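Long-range contacts in phenylacetate-coenzyme A ligase (Bacteroides vulgatus, PDB 3LAX), which belongs to the AMP-binding enzyme family and is represented here by its small C-terminal alpha-beta domain: residues E49-Q54 with L86-L92; M6-K10 with S42-M46; L66-T71 with R83-V87. All blocks are in the same frame, centred on the assembly; numbering follows the deposited sequence.

Interaction 1 (E49-Q54 with L86-L92)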
loop_
_atom_site.group_PDB
_atom_site.type_symbol
_atom_site.label_atom_id
_atom_site.label_comp_id
_atom_site.label_asym_id
_atom_site.label_seq_id
_atom_site.Cartn_x
_atom_site.Cartn_y
_atom_site.Cartn_z
ATOM N N GLU A 49 -0.303 1.128 3.393
ATOM C CA GLU A 49 -1.448 1.388 4.264
ATOM C C GLU A 49 -2.626 1.780 3.387
ATOM O O GLU A 49 -2.484 2.551 2.438
ATOM C CB GLU A 49 -1.150 2.537 5.218
ATOM C CG GLU A 49 -0.189 2.185 6.332
ATOM C CD GLU A 49 0.200 3.388 7.161
ATOM O OE1 GLU A 49 0.807 4.331 6.609
ATOM O OE2 GLU A 49 -0.108 3.398 8.370
ATOM N N VAL A 50 -3.799 1.244 3.687
ATOM C CA VAL A 50 -4.991 1.639 2.953
ATOM C C VAL A 50 -6.163 1.735 3.908
ATOM O O VAL A 50 -6.328 0.904 4.807
ATOM C CB VAL A 50 -5.306 0.703 1.752
ATOM C CG1 VAL A 50 -5.390 -0.745 2.193
ATOM C CG2 VAL A 50 -6.587 1.141 1.045
ATOM N N GLU A 51 -6.953 2.781 3.723
ATOM C CA GLU A 51 -8.120 2.985 4.567
ATOM C C GLU A 51 -9.211 1.988 4.247
ATOM O O GLU A 51 -9.492 1.685 3.078
ATOM C CB GLU A 51 -8.672 4.397 4.394
ATOM C CG GLU A 51 -7.770 5.452 4.943
ATOM C CD GLU A 51 -8.426 6.823 4.994
ATOM O OE1 GLU A 51 -9.620 6.941 4.649
ATOM O OE2 GLU A 51 -7.735 7.790 5.377
ATOM N N LEU A 52 -9.858 1.507 5.301
ATOM C CA LEU A 52 -11.060 0.721 5.140
ATOM C C LEU A 52 -12.206 1.617 4.715
ATOM O O LEU A 52 -12.241 2.816 5.046
ATOM C CB LEU A 52 -11.413 0.047 6.459
ATOM C CG LEU A 52 -10.426 -1.025 6.914
ATOM C CD1 LEU A 52 -10.682 -1.370 8.378
ATOM C CD2 LEU A 52 -10.537 -2.266 6.032
ATOM N N SER A 53 -13.147 1.041 3.979
ATOM C CA SER A 53 -14.397 1.719 3.696
ATOM C C SER A 53 -15.180 1.883 5.000
ATOM O O SER A 53 -15.086 1.036 5.891
ATOM C CB SER A 53 -15.233 0.882 2.733
ATOM O OG SER A 53 -16.532 1.429 2.631
ATOM N N GLN A 54 -15.955 2.954 5.119
ATOM C CA GLN A 54 -16.792 3.106 6.311
ATOM C C GLN A 54 -17.837 2.007 6.368
ATOM O O GLN A 54 -18.434 1.783 7.412
ATOM C CB GLN A 54 -17.454 4.484 6.383
ATOM C CG GLN A 54 -18.285 4.842 5.176
ATOM C CD GLN A 54 -17.499 5.654 4.171
ATOM O OE1 GLN A 54 -16.463 5.207 3.670
ATOM N NE2 GLN A 54 -17.978 6.859 3.878
ATOM N N LEU A 86 -4.251 -2.458 6.881
ATOM C CA LEU A 86 -5.545 -1.823 6.729
ATOM C C LEU A 86 -5.744 -0.924 7.942
ATOM O O LEU A 86 -5.527 -1.350 9.081
ATOM C CB LEU A 86 -6.656 -2.869 6.618
ATOM C CG LEU A 86 -6.387 -3.855 5.474
ATOM C CD1 LEU A 86 -7.557 -4.826 5.276
ATOM C CD2 LEU A 86 -6.054 -3.135 4.176
ATOM N N VAL A 87 -6.133 0.319 7.688
ATOM C CA VAL A 87 -6.255 1.320 8.735
ATOM C C VAL A 87 -7.664 1.890 8.711
ATOM O O VAL A 87 -8.359 1.804 7.695
ATOM C CB VAL A 87 -5.192 2.443 8.583
ATOM C CG1 VAL A 87 -3.781 1.844 8.612
ATOM C CG2 VAL A 87 -5.409 3.250 7.302
ATOM N N PRO A 88 -8.104 2.463 9.833
ATOM C CA PRO A 88 -9.477 2.967 9.900
ATOM C C PRO A 88 -9.744 4.088 8.905
ATOM O O PRO A 88 -8.830 4.824 8.519
ATOM C CB PRO A 88 -9.577 3.518 11.324
ATOM C CG PRO A 88 -8.511 2.807 12.088
ATOM C CD PRO A 88 -7.397 2.589 11.119
ATOM N N LYS A 89 -10.997 4.218 8.494
ATOM C CA LYS A 89 -11.380 5.326 7.643
ATOM C C LYS A 89 -10.935 6.643 8.270
ATOM O O LYS A 89 -11.155 6.884 9.465
ATOM C CB LYS A 89 -12.892 5.321 7.425
ATOM C CG LYS A 89 -13.394 6.487 6.600
ATOM C CD LYS A 89 -14.866 6.349 6.331
ATOM C CE LYS A 89 -15.520 7.691 6.048
ATOM N NZ LYS A 89 -16.143 8.268 7.279
ATOM N N GLY A 90 -10.285 7.484 7.470
ATOM C CA GLY A 90 -9.838 8.788 7.932
ATOM C C GLY A 90 -8.431 8.823 8.512
ATOM O O GLY A 90 -7.905 9.896 8.795
ATOM N N ALA A 91 -7.810 7.657 8.672
ATOM C CA ALA A 91 -6.521 7.580 9.355
ATOM C C ALA A 91 -5.322 8.076 8.537
ATOM O O ALA A 91 -4.251 8.278 9.093
ATOM C CB ALA A 91 -6.271 6.171 9.870
ATOM N N LEU A 92 -5.490 8.271 7.230
ATOM C CA LEU A 92 -4.365 8.726 6.398
ATOM C C LEU A 92 -4.500 10.210 6.071
ATOM O O LEU A 92 -5.608 10.710 5.920
ATOM C CB LEU A 92 -4.258 7.892 5.116
ATOM C CG LEU A 92 -3.995 6.395 5.314
ATOM C CD1 LEU A 92 -3.994 5.669 3.969
ATOM C CD2 LEU A 92 -2.689 6.126 6.063
#
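Val50 and Glu51 run alongside Leu86 and Val87 as parallel neighbours, and a single residue, Val87, supplies both main-chain bonds that join the two segments: its N reaches Val50 O at 2.9 Å, while its O accepts from Leu52 N at 2.8 Å. Beyond Val87 the chain leaves the sheet in a type II turn, Pro88 to Ala91, closed by Ala91 N bonding back to Pro88 O. Gly90 holds the third position, where its positive phi of 91° suits a residue without a side chain.

The extended Glu51 chain, CG beside the backbone N (chi1 -69°), carries the carboxylate across to this turn. Gly90 N meets OE1 of Glu51 at 2.9 Å, coming almost straight but from above the carboxylate plane, and Leu92 N approaches OE2 of Glu51 at 3.0 Å on the anti side, 20° out of that plane. Leu92 slides past Glu51 in the opposite direction, CD1 against the glutamate's CG at 3.9 Å. On the opposite face of the sheet, Leu52 crosses Leu86 at about a right angle, CD2 against CB at 4.0 Å, and Leu63 of helix 60-78 touches Leu52 and Leu86.

Lys94 forms a salt bridge with OE2 of Glu51 and bonds to Leu92 O. Two amides and an ammonium group thus bind a buried carboxylate, an environment that would probably stabilise its negative charge while fixing the turn to the strand end.

Interaction 2 (M6-K10 with S42-M46)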
loop_
_atom_site.group_PDB
_atom_site.type_symbol
_atom_site.label_atom_id
_atom_site.label_comp_id
_atom_site.label_asym_id
_atom_site.label_seq_id
_atom_site.Cartn_x
_atom_site.Cartn_y
_atom_site.Cartn_z
HETATM N N MSE A 6 7.731 6.604 -10.985
HETATM C CA MSE A 6 8.303 5.282 -10.831
HETATM C C MSE A 6 9.197 5.254 -9.600
HETATM O O MSE A 6 9.952 6.196 -9.343
HETATM C CB MSE A 6 9.130 4.959 -12.079
HETATM C CG MSE A 6 9.529 3.513 -12.246
HETATM SE SE MSE A 6 10.720 3.318 -13.768
HETATM C CE MSE A 6 12.279 4.219 -13.019
ATOM N N ILE A 7 9.105 4.181 -8.827
ATOM C CA ILE A 7 10.026 4.001 -7.726
ATOM C C ILE A 7 10.868 2.769 -7.977
ATOM O O ILE A 7 10.558 1.946 -8.836
ATOM C CB ILE A 7 9.300 3.892 -6.383
ATOM C CG1 ILE A 7 8.422 2.647 -6.350
ATOM C CG2 ILE A 7 8.456 5.128 -6.152
ATOM C CD1 ILE A 7 7.690 2.442 -5.041
ATOM N N ILE A 8 11.958 2.659 -7.241
ATOM C CA ILE A 8 12.841 1.511 -7.356
ATOM C C ILE A 8 13.075 0.927 -5.972
ATOM O O ILE A 8 13.493 1.636 -5.056
ATOM C CB ILE A 8 14.175 1.909 -8.001
ATOM C CG1 ILE A 8 13.937 2.387 -9.437
ATOM C CG2 ILE A 8 15.151 0.743 -7.972
ATOM C CD1 ILE A 8 15.166 2.982 -10.096
ATOM N N LEU A 9 12.787 -0.359 -5.819
ATOM C CA LEU A 9 12.912 -1.024 -4.533
ATOM C C LEU A 9 13.633 -2.354 -4.715
ATOM O O LEU A 9 13.178 -3.208 -5.476
ATOM C CB LEU A 9 11.531 -1.241 -3.922
ATOM C CG LEU A 9 11.490 -1.945 -2.569
ATOM C CD1 LEU A 9 12.046 -1.051 -1.467
ATOM C CD2 LEU A 9 10.070 -2.329 -2.262
ATOM N N LYS A 10 14.743 -2.518 -3.996
ATOM C CA LYS A 10 15.588 -3.700 -4.150
ATOM C C LYS A 10 15.806 -4.084 -5.617
ATOM O O LYS A 10 15.648 -5.258 -5.975
ATOM C CB LYS A 10 14.985 -4.884 -3.389
ATOM C CG LYS A 10 15.679 -5.196 -2.075
ATOM C CD LYS A 10 15.990 -3.931 -1.301
ATOM C CE LYS A 10 16.803 -4.248 -0.064
ATOM N NZ LYS A 10 17.444 -3.035 0.507
ATOM N N SER A 42 19.216 -3.399 7.513
ATOM C CA SER A 42 20.046 -3.492 6.321
ATOM C C SER A 42 19.278 -3.169 5.042
ATOM O O SER A 42 19.769 -2.438 4.184
ATOM C CB SER A 42 20.635 -4.899 6.214
ATOM O OG SER A 42 19.607 -5.863 6.054
ATOM N N ASN A 43 18.073 -3.715 4.916
ATOM C CA ASN A 43 17.369 -3.668 3.639
ATOM C C ASN A 43 16.147 -2.755 3.594
ATOM O O ASN A 43 15.740 -2.175 4.601
ATOM C CB ASN A 43 16.989 -5.080 3.185
ATOM C CG ASN A 43 15.795 -5.634 3.933
ATOM O OD1 ASN A 43 15.106 -6.530 3.443
ATOM N ND2 ASN A 43 15.535 -5.097 5.121
ATOM N N ASP A 44 15.568 -2.643 2.406
ATOM C CA ASP A 44 14.438 -1.759 2.177
ATOM C C ASP A 44 13.120 -2.512 2.274
ATOM O O ASP A 44 13.004 -3.658 1.835
ATOM C CB ASP A 44 14.546 -1.109 0.800
ATOM C CG ASP A 44 15.710 -0.145 0.695
ATOM O OD1 ASP A 44 16.304 0.202 1.746
ATOM O OD2 ASP A 44 16.020 0.266 -0.446
ATOM N N GLU A 45 12.124 -1.850 2.845
ATOM C CA GLU A 45 10.803 -2.432 2.987
ATOM C C GLU A 45 9.763 -1.479 2.419
ATOM O O GLU A 45 9.919 -0.264 2.499
ATOM C CB GLU A 45 10.491 -2.697 4.457
ATOM C CG GLU A 45 10.992 -4.020 4.996
ATOM C CD GLU A 45 10.287 -4.409 6.284
ATOM O OE1 GLU A 45 10.588 -3.808 7.339
ATOM O OE2 GLU A 45 9.422 -5.312 6.237
HETATM N N MSE A 46 8.703 -2.039 1.844
HETATM C CA MSE A 46 7.550 -1.262 1.425
HETATM C C MSE A 46 6.363 -1.613 2.300
HETATM O O MSE A 46 6.041 -2.784 2.451
HETATM C CB MSE A 46 7.185 -1.552 -0.037
HETATM C CG MSE A 46 5.849 -0.943 -0.448
HETATM SE SE MSE A 46 5.211 -1.357 -2.240
HETATM C CE MSE A 46 6.532 -0.351 -3.213
#
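Leu9 divides its two methyls between Asp44 and Met46, and this branching carries most of the apolar part of the contact. Its CG stands anti to the backbone N (chi1 179°), which brings the end of the side chain closer to segment 42-46 than its CB direction would suggest. CD1 of Leu9 lies 3.4 Å from CB of Asp44, the two side chains sliding past each other in opposite directions; CD2 of Leu9 rests 3.7 Å from CB of Met46. Met46, present as selenomethionine, is extended through its first two torsions and then bends at the selenium (chi3 -69°). The bend delivers its terminal CE to CD1 of Ile7 at 3.5 Å, where the two chains cross at about a right angle.

Lys10 bends at its second torsion and passes over the start of strand 43-52. Its ammonium group makes a long salt bridge with Asp44, NZ to OD1 at 3.6 Å; the lysine has two conformers, and in this one NZ crowds the amide N of Asp44, another donor, so its placement is doubtful. The aspartate's firmer partners lie beyond the two segments: Thr39 bonds to OD1, and Arg106 forms a salt bridge with OD2 while donating to Ile8 O, so that one guanidinium group ties both strands together.

No hydrogen bond links the segments, and the axes of strands 7-9 and 43-46 pass no closer than 8.8 Å, with 125° between their directions. Strand 7-9 instead pairs with strand 12-14 as a two-stranded hairpin, set against the mixed sheet in which 43-52 lies between 32-40 and 83-87. Ile14 of the hairpin and Leu37 of strand 32-40 each touch both Ile7 and Met46, completing the packing between hairpin and sheet.

Interaction 3 (L66-T71 with R83-V87)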
loop_
_atom_site.group_PDB
_atom_site.type_symbol
_atom_site.label_atom_id
_atom_site.label_comp_id
_atom_site.label_asym_id
_atom_site.label_seq_id
_atom_site.Cartn_x
_atom_site.Cartn_y
_atom_site.Cartn_z
ATOM N N LEU A 66 -8.890 -10.386 3.947
ATOM C CA LEU A 66 -8.801 -9.236 3.054
ATOM C C LEU A 66 -7.344 -8.800 2.909
ATOM O O LEU A 66 -6.867 -8.566 1.795
ATOM C CB LEU A 66 -9.663 -8.088 3.601
ATOM C CG LEU A 66 -9.602 -6.736 2.896
ATOM C CD1 LEU A 66 -9.984 -6.851 1.412
ATOM C CD2 LEU A 66 -10.479 -5.717 3.622
ATOM N N THR A 67 -6.635 -8.702 4.026
ATOM C CA THR A 67 -5.234 -8.292 4.013
ATOM C C THR A 67 -4.417 -9.270 3.165
ATOM O O THR A 67 -3.586 -8.859 2.346
ATOM C CB THR A 67 -4.669 -8.223 5.448
ATOM O OG1 THR A 67 -5.395 -7.242 6.197
ATOM C CG2 THR A 67 -3.194 -7.817 5.425
ATOM N N ARG A 68 -4.667 -10.565 3.343
ATOM C CA ARG A 68 -3.975 -11.620 2.597
ATOM C C ARG A 68 -4.239 -11.496 1.099
ATOM O O ARG A 68 -3.310 -11.579 0.283
ATOM C CB ARG A 68 -4.445 -12.983 3.108
ATOM C CG ARG A 68 -3.977 -14.210 2.332
ATOM C CD ARG A 68 -4.888 -15.404 2.717
ATOM N NE ARG A 68 -4.368 -16.705 2.299
ATOM C CZ ARG A 68 -5.042 -17.851 2.380
ATOM N NH1 ARG A 68 -6.284 -17.873 2.848
ATOM N NH2 ARG A 68 -4.473 -18.981 1.984
ATOM N N GLU A 69 -5.492 -11.288 0.721
ATOM C CA GLU A 69 -5.837 -11.200 -0.696
ATOM C C GLU A 69 -5.208 -9.973 -1.354
ATOM O O GLU A 69 -4.704 -10.049 -2.481
ATOM C CB GLU A 69 -7.358 -11.191 -0.877
ATOM C CG GLU A 69 -7.804 -11.017 -2.329
ATOM C CD GLU A 69 -7.363 -12.149 -3.260
ATOM O OE1 GLU A 69 -6.867 -13.204 -2.801
ATOM O OE2 GLU A 69 -7.535 -11.977 -4.477
ATOM N N ILE A 70 -5.213 -8.842 -0.664
ATOM C CA ILE A 70 -4.569 -7.636 -1.194
ATOM C C ILE A 70 -3.071 -7.882 -1.382
ATOM O O ILE A 70 -2.485 -7.528 -2.418
ATOM C CB ILE A 70 -4.795 -6.414 -0.264
ATOM C CG1 ILE A 70 -6.285 -6.049 -0.216
ATOM C CG2 ILE A 70 -3.960 -5.218 -0.733
ATOM C CD1 ILE A 70 -6.704 -5.230 1.012
ATOM N N THR A 71 -2.444 -8.491 -0.380
ATOM C CA THR A 71 -1.010 -8.770 -0.438
ATOM C C THR A 71 -0.674 -9.651 -1.646
ATOM O O THR A 71 0.274 -9.378 -2.393
ATOM C CB THR A 71 -0.518 -9.433 0.858
ATOM O OG1 THR A 71 -0.844 -8.585 1.967
ATOM C CG2 THR A 71 0.994 -9.640 0.834
ATOM N N ARG A 83 4.253 -5.039 2.761
ATOM C CA ARG A 83 3.518 -5.238 4.003
ATOM C C ARG A 83 2.239 -4.418 3.926
ATOM O O ARG A 83 2.288 -3.201 3.869
ATOM C CB ARG A 83 4.352 -4.817 5.210
ATOM C CG ARG A 83 3.596 -4.892 6.524
ATOM C CD ARG A 83 2.968 -6.262 6.737
ATOM N NE ARG A 83 3.233 -6.783 8.075
ATOM C CZ ARG A 83 2.623 -6.359 9.180
ATOM N NH1 ARG A 83 1.711 -5.396 9.112
ATOM N NH2 ARG A 83 2.932 -6.893 10.356
ATOM N N VAL A 84 1.096 -5.090 3.903
ATOM C CA VAL A 84 -0.181 -4.401 3.790
ATOM C C VAL A 84 -0.810 -4.187 5.166
ATOM O O VAL A 84 -0.918 -5.126 5.966
ATOM C CB VAL A 84 -1.150 -5.183 2.877
ATOM C CG1 VAL A 84 -2.540 -4.520 2.854
ATOM C CG2 VAL A 84 -0.558 -5.321 1.457
ATOM N N LYS A 85 -1.192 -2.939 5.440
ATOM C CA LYS A 85 -1.835 -2.591 6.701
ATOM C C LYS A 85 -3.147 -1.871 6.426
ATOM O O LYS A 85 -3.155 -0.795 5.823
ATOM C CB LYS A 85 -0.923 -1.696 7.541
ATOM C CG LYS A 85 0.387 -2.345 7.954
ATOM C CD LYS A 85 1.197 -1.422 8.850
ATOM C CE LYS A 85 2.485 -2.083 9.294
ATOM N NZ LYS A 85 3.295 -1.166 10.140
ATOM N N LEU A 86 -4.251 -2.458 6.881
ATOM C CA LEU A 86 -5.545 -1.823 6.729
ATOM C C LEU A 86 -5.744 -0.924 7.942
ATOM O O LEU A 86 -5.527 -1.350 9.081
ATOM C CB LEU A 86 -6.656 -2.869 6.618
ATOM C CG LEU A 86 -6.387 -3.855 5.474
ATOM C CD1 LEU A 86 -7.557 -4.826 5.276
ATOM C CD2 LEU A 86 -6.054 -3.135 4.176
ATOM N N VAL A 87 -6.133 0.319 7.688
ATOM C CA VAL A 87 -6.255 1.320 8.735
ATOM C C VAL A 87 -7.664 1.890 8.711
ATOM O O VAL A 87 -8.359 1.804 7.695
ATOM C CB VAL A 87 -5.192 2.443 8.583
ATOM C CG1 VAL A 87 -3.781 1.844 8.612
ATOM C CG2 VAL A 87 -5.409 3.250 7.302
HETATM O O HOH W 1 -4.210 -5.249 7.777
HETATM O O HOH W 2 0.889 -7.988 4.038
#
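Ile70 of the helix reaches both strand residues whose side chains face it: its CD1 meets CD2 of Leu86 tip to tip at 3.8 Å, and its CG2 lies 3.9 Å from CG1 of Val84, whose side chain it crosses at about a right angle. The other methyl of Leu86, CD1, lies against CD2 of Leu66 at 3.5 Å, a tight fit. Flanking this apolar centre, Thr67 slides past Val84 with its CG2 methyl, and Thr71 sets its hydroxyl beside CG2 of the same valine.

Two waters bridge the threonines to the strand's main chain. One molecule donates to Thr67 OG1 at 2.8 Å and accepts from Leu86 N; another donates to Thr71 OG1 and accepts from Val84 N at 2.9 Å. Each threonine carries its hydroxyl beside its own backbone N (chi1 -62° and -57°), a rotamer that lets it bond back along the helix. Thr71 OG1 donates to Thr67 O at 2.8 Å, on the opposite face of that carbonyl from Thr71 N, while Thr67 OG1 bonds to Leu63 O.

Strand 83-87 is outermost in its sheet within this chain: strand 43-52 pairs with one edge, and the amides of Val84 and Leu86 lie along the other. The helix therefore packs apolar side chains against one face of the strand while its threonines, their protons turned to helix carbonyls, hold waters that satisfy both amides.

Interactions 1 and 3 belong to the same beta-alpha-beta unit, strand 43-52, helix 60-78 and strand 83-87, and share Leu86 and Val87. Interaction 1 joins its two strands in the plane of the sheet; interaction 3, the nearest of the three to the chain's centre, sets the connecting helix against one face. Interaction 2 uses the other end of strand 43-52, across the chain's centre from interaction 1, and brings in a separate hairpin. Interaction 1 sets main-chain pairing and the buried Glu51 beside an exposed turn; interaction 2 combines buried methyls of Leu9 and Met46 with an exposed lysine; interaction 3, apolar packing edged by water bridges on the helix-covered face, has no exposed residue among those touching.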